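Lipase aflb (PDB 6IDY) probably hydrolyses the ester bonds of lipids as an alpha/beta-hydrolase-fold lipase, and carries a bound calcium ion. Local coordinates at residues Asp262-Trp275 with Leu285-Arg299. Residues are numbered along the deposited sequence; the frame is centred on the assembly and turned at random.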
loop_
_atom_site.group_PDB
_atom_site.type_symbol
_atom_site.label_atom_id
_atom_site.label_comp_id
_atom_site.label_asym_id
_atom_site.label_seq_id
_atom_site.Cartn_x
_atom_site.Cartn_y
_atom_site.Cartn_z
ATOM N N ASP A 262 8.217 0.821 -3.185
ATOM C CA ASP A 262 8.950 1.025 -4.430
ATOM C C ASP A 262 9.684 2.360 -4.375
ATOM O O ASP A 262 9.398 3.273 -5.150
ATOM C CB ASP A 262 8.017 0.875 -5.651
ATOM C CG ASP A 262 6.868 1.856 -5.735
ATOM O OD1 ASP A 262 6.280 2.182 -4.675
ATOM O OD2 ASP A 262 6.550 2.293 -6.857
ATOM N N PHE A 263 10.660 2.466 -3.451
ATOM C CA PHE A 263 11.447 3.690 -3.233
ATOM C C PHE A 263 12.265 4.118 -4.439
ATOM O O PHE A 263 12.715 5.265 -4.485
ATOM C CB PHE A 263 12.331 3.597 -1.978
ATOM C CG PHE A 263 11.565 3.461 -0.686
ATOM C CD1 PHE A 263 10.688 4.456 -0.268
ATOM C CD2 PHE A 263 11.761 2.363 0.143
ATOM C CE1 PHE A 263 9.990 4.335 0.937
ATOM C CE2 PHE A 263 11.103 2.271 1.374
ATOM C CZ PHE A 263 10.203 3.242 1.749
ATOM N N HIS A 264 12.431 3.219 -5.429
ATOM C CA HIS A 264 13.115 3.538 -6.678
ATOM C C HIS A 264 12.163 3.260 -7.847
ATOM O O HIS A 264 12.584 3.224 -8.994
ATOM C CB HIS A 264 14.420 2.728 -6.837
ATOM C CG HIS A 264 15.467 3.433 -7.658
ATOM N ND1 HIS A 264 15.160 4.036 -8.873
ATOM C CD2 HIS A 264 16.789 3.583 -7.427
ATOM C CE1 HIS A 264 16.295 4.549 -9.320
ATOM N NE2 HIS A 264 17.298 4.312 -8.478
ATOM N N GLY A 265 10.886 3.088 -7.546
ATOM C CA GLY A 265 9.890 2.758 -8.556
ATOM C C GLY A 265 10.089 1.356 -9.106
ATOM O O GLY A 265 10.593 0.465 -8.413
ATOM N N THR A 266 9.735 1.160 -10.374
ATOM C CA THR A 266 9.833 -0.143 -11.022
ATOM C C THR A 266 10.161 -0.033 -12.496
ATOM O O THR A 266 9.830 0.962 -13.143
ATOM C CB THR A 266 8.562 -0.977 -10.758
ATOM O OG1 THR A 266 8.733 -2.276 -11.317
ATOM C CG2 THR A 266 7.297 -0.339 -11.313
ATOM N N VAL A 267 10.796 -1.068 -13.029
ATOM C CA VAL A 267 11.127 -1.098 -14.453
ATOM C C VAL A 267 10.057 -1.810 -15.241
ATOM O O VAL A 267 9.294 -2.611 -14.687
ATOM C CB VAL A 267 12.511 -1.713 -14.752
ATOM C CG1 VAL A 267 13.613 -0.867 -14.166
ATOM C CG2 VAL A 267 12.607 -3.161 -14.277
ATOM N N MET A 268 10.030 -1.532 -16.546
ATOM C CA MET A 268 9.144 -2.182 -17.499
ATOM C C MET A 268 9.992 -2.513 -18.716
ATOM O O MET A 268 10.827 -1.705 -19.138
ATOM C CB MET A 268 7.937 -1.286 -17.867
ATOM C CG MET A 268 6.994 -1.001 -16.695
ATOM S SD MET A 268 6.245 -2.485 -15.965
ATOM C CE MET A 268 4.848 -2.743 -17.096
ATOM N N ARG A 269 9.818 -3.724 -19.241
ATOM C CA ARG A 269 10.533 -4.221 -20.404
ATOM C C ARG A 269 10.203 -3.360 -21.653
ATOM O O ARG A 269 11.109 -3.002 -22.410
ATOM C CB ARG A 269 10.171 -5.697 -20.595
ATOM C CG ARG A 269 10.620 -6.320 -21.897
ATOM C CD ARG A 269 10.711 -7.821 -21.779
ATOM N NE ARG A 269 9.515 -8.416 -21.178
ATOM C CZ ARG A 269 8.441 -8.812 -21.853
ATOM N NH1 ARG A 269 8.389 -8.679 -23.172
ATOM N NH2 ARG A 269 7.415 -9.355 -21.213
ATOM N N SER A 270 8.916 -3.004 -21.833
ATOM C CA SER A 270 8.462 -2.157 -22.940
ATOM C C SER A 270 8.297 -0.702 -22.466
ATOM O O SER A 270 8.277 -0.450 -21.261
ATOM C CB SER A 270 7.160 -2.698 -23.525
ATOM O OG SER A 270 7.341 -4.015 -24.017
ATOM N N LEU A 271 8.195 0.253 -23.406
ATOM C CA LEU A 271 8.051 1.680 -23.091
ATOM C C LEU A 271 6.602 1.993 -22.724
ATOM O O LEU A 271 5.890 2.717 -23.422
ATOM C CB LEU A 271 8.586 2.553 -24.242
ATOM C CG LEU A 271 10.107 2.476 -24.475
ATOM C CD1 LEU A 271 10.484 3.030 -25.846
ATOM C CD2 LEU A 271 10.885 3.163 -23.353
ATOM N N VAL A 272 6.170 1.389 -21.612
ATOM C CA VAL A 272 4.812 1.446 -21.086
ATOM C C VAL A 272 4.847 1.738 -19.585
ATOM O O VAL A 272 5.883 1.563 -18.947
ATOM C CB VAL A 272 4.026 0.137 -21.411
ATOM C CG1 VAL A 272 3.762 -0.011 -22.911
ATOM C CG2 VAL A 272 4.714 -1.109 -20.837
ATOM N N CYS A 273 3.715 2.153 -19.014
ATOM C CA CYS A 273 3.681 2.485 -17.596
ATOM C C CYS A 273 3.650 1.269 -16.665
ATOM O O CYS A 273 3.038 0.262 -17.011
ATOM C CB CYS A 273 2.505 3.414 -17.305
ATOM S SG CYS A 273 0.885 2.620 -17.472
ATOM N N PRO A 274 4.155 1.407 -15.415
ATOM C CA PRO A 274 3.953 0.340 -14.413
ATOM C C PRO A 274 2.450 0.075 -14.207
ATOM O O PRO A 274 1.623 0.948 -14.511
ATOM C CB PRO A 274 4.538 0.957 -13.144
ATOM C CG PRO A 274 5.546 1.949 -13.638
ATOM C CD PRO A 274 4.897 2.544 -14.836
ATOM N N TRP A 275 2.100 -1.128 -13.705
ATOM C CA TRP A 275 0.721 -1.591 -13.478
ATOM C C TRP A 275 -0.025 -1.851 -14.791
ATOM O O TRP A 275 -0.078 -2.992 -15.237
ATOM C CB TRP A 275 -0.094 -0.638 -12.566
ATOM C CG TRP A 275 0.429 -0.516 -11.168
ATOM C CD1 TRP A 275 1.517 0.196 -10.753
ATOM C CD2 TRP A 275 -0.152 -1.088 -9.989
ATOM N NE1 TRP A 275 1.657 0.092 -9.389
ATOM C CE2 TRP A 275 0.637 -0.682 -8.893
ATOM C CE3 TRP A 275 -1.271 -1.901 -9.753
ATOM C CZ2 TRP A 275 0.374 -1.107 -7.585
ATOM C CZ3 TRP A 275 -1.550 -2.293 -8.452
ATOM C CH2 TRP A 275 -0.745 -1.881 -7.382
ATOM N N LEU A 285 1.073 6.255 -11.886
ATOM C CA LEU A 285 1.613 5.091 -12.600
ATOM C C LEU A 285 2.896 5.498 -13.321
ATOM O O LEU A 285 3.922 4.843 -13.141
ATOM C CB LEU A 285 0.602 4.460 -13.586
ATOM C CG LEU A 285 -0.733 3.926 -13.014
ATOM C CD1 LEU A 285 -1.459 3.060 -14.032
ATOM C CD2 LEU A 285 -0.530 3.123 -11.723
ATOM N N TRP A 286 2.852 6.622 -14.074
ATOM C CA TRP A 286 4.015 7.133 -14.787
ATOM C C TRP A 286 5.152 7.540 -13.859
ATOM O O TRP A 286 6.305 7.231 -14.164
ATOM C CB TRP A 286 3.641 8.263 -15.758
ATOM C CG TRP A 286 3.108 7.759 -17.068
ATOM C CD1 TRP A 286 1.889 8.028 -17.613
ATOM C CD2 TRP A 286 3.758 6.842 -17.967
ATOM N NE1 TRP A 286 1.748 7.359 -18.809
ATOM C CE2 TRP A 286 2.883 6.632 -19.054
ATOM C CE3 TRP A 286 5.008 6.193 -17.968
ATOM C CZ2 TRP A 286 3.207 5.794 -20.124
ATOM C CZ3 TRP A 286 5.338 5.381 -19.040
ATOM C CH2 TRP A 286 4.445 5.190 -20.104
ATOM N N GLN A 287 4.836 8.166 -12.708
ATOM C CA GLN A 287 5.845 8.595 -11.719
ATOM C C GLN A 287 6.577 7.436 -11.053
ATOM O O GLN A 287 7.686 7.622 -10.563
ATOM C CB GLN A 287 5.208 9.472 -10.632
ATOM C CG GLN A 287 4.844 10.857 -11.136
ATOM C CD GLN A 287 4.005 11.608 -10.138
ATOM O OE1 GLN A 287 2.991 11.115 -9.628
ATOM N NE2 GLN A 287 4.404 12.834 -9.861
ATOM N N GLN A 288 5.964 6.245 -11.034
ATOM C CA GLN A 288 6.556 5.078 -10.389
ATOM C C GLN A 288 7.515 4.295 -11.300
ATOM O O GLN A 288 7.955 3.203 -10.938
ATOM C CB GLN A 288 5.476 4.188 -9.766
ATOM C CG GLN A 288 4.917 4.850 -8.506
ATOM C CD GLN A 288 3.756 4.103 -7.941
ATOM O OE1 GLN A 288 2.603 4.274 -8.354
ATOM N NE2 GLN A 288 4.035 3.255 -6.980
ATOM N N GLY A 289 7.879 4.883 -12.434
ATOM C CA GLY A 289 8.899 4.315 -13.306
ATOM C C GLY A 289 10.256 4.512 -12.648
ATOM O O GLY A 289 10.449 5.487 -11.919
ATOM N N TRP A 290 11.188 3.587 -12.877
ATOM C CA TRP A 290 12.537 3.603 -12.297
ATOM C C TRP A 290 13.316 4.896 -12.503
ATOM O O TRP A 290 13.959 5.367 -11.568
ATOM C CB TRP A 290 13.368 2.429 -12.848
ATOM C CG TRP A 290 14.632 2.159 -12.083
ATOM C CD1 TRP A 290 15.871 2.671 -12.334
ATOM C CD2 TRP A 290 14.769 1.320 -10.926
ATOM N NE1 TRP A 290 16.779 2.181 -11.424
ATOM C CE2 TRP A 290 16.128 1.356 -10.542
ATOM C CE3 TRP A 290 13.882 0.511 -10.198
ATOM C CZ2 TRP A 290 16.618 0.632 -9.447
ATOM C CZ3 TRP A 290 14.368 -0.208 -9.114
ATOM C CH2 TRP A 290 15.724 -0.157 -8.758
ATOM N N ASN A 291 13.298 5.435 -13.728
ATOM C CA ASN A 291 14.100 6.599 -14.101
ATOM C C ASN A 291 13.330 7.914 -14.238
ATOM O O ASN A 291 13.821 8.848 -14.885
ATOM C CB ASN A 291 14.885 6.295 -15.382
ATOM C CG ASN A 291 16.270 5.800 -15.062
ATOM O OD1 ASN A 291 17.211 6.585 -14.872
ATOM N ND2 ASN A 291 16.418 4.489 -14.952
ATOM N N THR A 292 12.176 8.023 -13.579
ATOM C CA THR A 292 11.379 9.241 -13.678
ATOM C C THR A 292 12.000 10.412 -12.948
ATOM O O THR A 292 12.844 10.224 -12.068
ATOM C CB THR A 292 9.950 9.002 -13.208
ATOM O OG1 THR A 292 9.969 8.613 -11.831
ATOM C CG2 THR A 292 9.222 7.982 -14.076
ATOM N N GLU A 293 11.566 11.630 -13.315
ATOM C CA GLU A 293 11.978 12.858 -12.651
ATOM C C GLU A 293 11.466 12.829 -11.216
ATOM O O GLU A 293 12.174 13.281 -10.327
ATOM C CB GLU A 293 11.457 14.096 -13.395
ATOM C CG GLU A 293 12.385 14.546 -14.513
ATOM C CD GLU A 293 13.766 14.991 -14.062
ATOM O OE1 GLU A 293 13.855 15.896 -13.199
ATOM O OE2 GLU A 293 14.762 14.429 -14.570
ATOM N N PHE A 294 10.270 12.236 -10.982
ATOM C CA PHE A 294 9.702 12.100 -9.641
ATOM C C PHE A 294 10.650 11.338 -8.701
ATOM O O PHE A 294 10.983 11.847 -7.636
ATOM C CB PHE A 294 8.309 11.431 -9.662
ATOM C CG PHE A 294 7.824 11.173 -8.253
ATOM C CD1 PHE A 294 7.325 12.214 -7.473
ATOM C CD2 PHE A 294 8.000 9.928 -7.657
ATOM C CE1 PHE A 294 6.964 11.997 -6.145
ATOM C CE2 PHE A 294 7.655 9.718 -6.321
ATOM C CZ PHE A 294 7.166 10.760 -5.569
ATOM N N ILE A 295 11.035 10.108 -9.087
ATOM C CA ILE A 295 11.916 9.223 -8.323
ATOM C C ILE A 295 13.285 9.875 -8.096
ATOM O O ILE A 295 13.758 9.893 -6.962
ATOM C CB ILE A 295 11.993 7.810 -8.988
ATOM C CG1 ILE A 295 10.626 7.063 -8.907
ATOM C CG2 ILE A 295 13.143 6.948 -8.431
ATOM C CD1 ILE A 295 10.056 6.782 -7.506
ATOM N N ARG A 296 13.887 10.430 -9.160
ATOM C CA ARG A 296 15.180 11.123 -9.110
ATOM C C ARG A 296 15.123 12.319 -8.143
ATOM O O ARG A 296 16.069 12.526 -7.378
ATOM C CB ARG A 296 15.577 11.578 -10.518
ATOM C CG ARG A 296 16.972 12.194 -10.645
ATOM C CD ARG A 296 17.615 11.931 -12.006
ATOM N NE ARG A 296 16.731 12.250 -13.133
ATOM C CZ ARG A 296 16.094 11.343 -13.871
ATOM N NH1 ARG A 296 16.231 10.048 -13.611
ATOM N NH2 ARG A 296 15.308 11.724 -14.867
ATOM N N THR A 297 14.010 13.092 -8.173
ATOM C CA THR A 297 13.816 14.247 -7.282
ATOM C C THR A 297 13.717 13.768 -5.840
ATOM O O THR A 297 14.355 14.347 -4.972
ATOM C CB THR A 297 12.586 15.076 -7.695
ATOM O OG1 THR A 297 12.771 15.531 -9.034
ATOM C CG2 THR A 297 12.351 16.280 -6.780
ATOM N N LEU A 298 12.921 12.713 -5.589
ATOM C CA LEU A 298 12.749 12.171 -4.244
ATOM C C LEU A 298 14.062 11.671 -3.670
ATOM O O LEU A 298 14.392 12.014 -2.537
ATOM C CB LEU A 298 11.696 11.042 -4.225
ATOM C CG LEU A 298 11.544 10.283 -2.882
ATOM C CD1 LEU A 298 11.122 11.217 -1.740
ATOM C CD2 LEU A 298 10.592 9.124 -3.018
ATOM N N ARG A 299 14.808 10.882 -4.456
ATOM C CA ARG A 299 16.054 10.249 -4.040
ATOM C C ARG A 299 17.222 11.202 -3.877
ATOM O O ARG A 299 18.180 10.854 -3.189
ATOM C CB ARG A 299 16.413 9.094 -4.981
ATOM C CG ARG A 299 15.376 7.972 -4.907
ATOM C CD ARG A 299 15.729 6.827 -5.821
ATOM N NE ARG A 299 16.876 6.059 -5.335
ATOM C CZ ARG A 299 16.793 5.056 -4.473
ATOM N NH1 ARG A 299 15.617 4.705 -3.961
ATOM N NH2 ARG A 299 17.882 4.393 -4.114
#
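His264 lies between Trp290 and Arg299. On one face its ring makes an offset stack with the five-membered ring of Trp290, centroids 3.8 Å apart and planes only 8° off parallel; on the opposite face sits Arg299 CD, a CH-pi contact. With CG anti to the backbone N (chi1 -151°), the imidazole reaches across Trp290, and His264 CB rests over the indole's six-membered ring. A further CH-pi contact, separate from the His264 cluster, places Cys273 CB 3.5 Å from the centroid of the Trp286 six-membered ring, almost on its normal.

A single beta bridge pairs Thr266 with Gly289: Thr266 N gives its hydrogen to Gln288 O (2.8 Å), and Trp290 N returns one to Thr266 O (3.0 Å) from above the carbonyl plane. Among side chains, Gln288 NE2 meets Asp262 OD2 on the syn side at 2.7 Å, while Gln288 OE1 is taken by Thr169. Bent at chi3 (72°), Arg299 hydrogen-bonds through NH1 to Phe263 O (3.0 Å); the oxygen lies in the guanidinium plane, but the donor sits above the carbonyl plane.

Toward Pro274 and Trp275 the contact turns apolar, Leu285 CD2 touching Trp275 CD1 at 3.7 Å; Pro274 CD lies close against the carbonyl oxygen Leu285 O. The Cys273-Cys281 disulfide ties this end of the loop to the chain just ahead of helix 283-287. The whole loop follows strand 253-259 of the central sheet, with helix 235-245 touching Asp262 and Gln288 and helix 414-424 packing on Trp275 and Leu285.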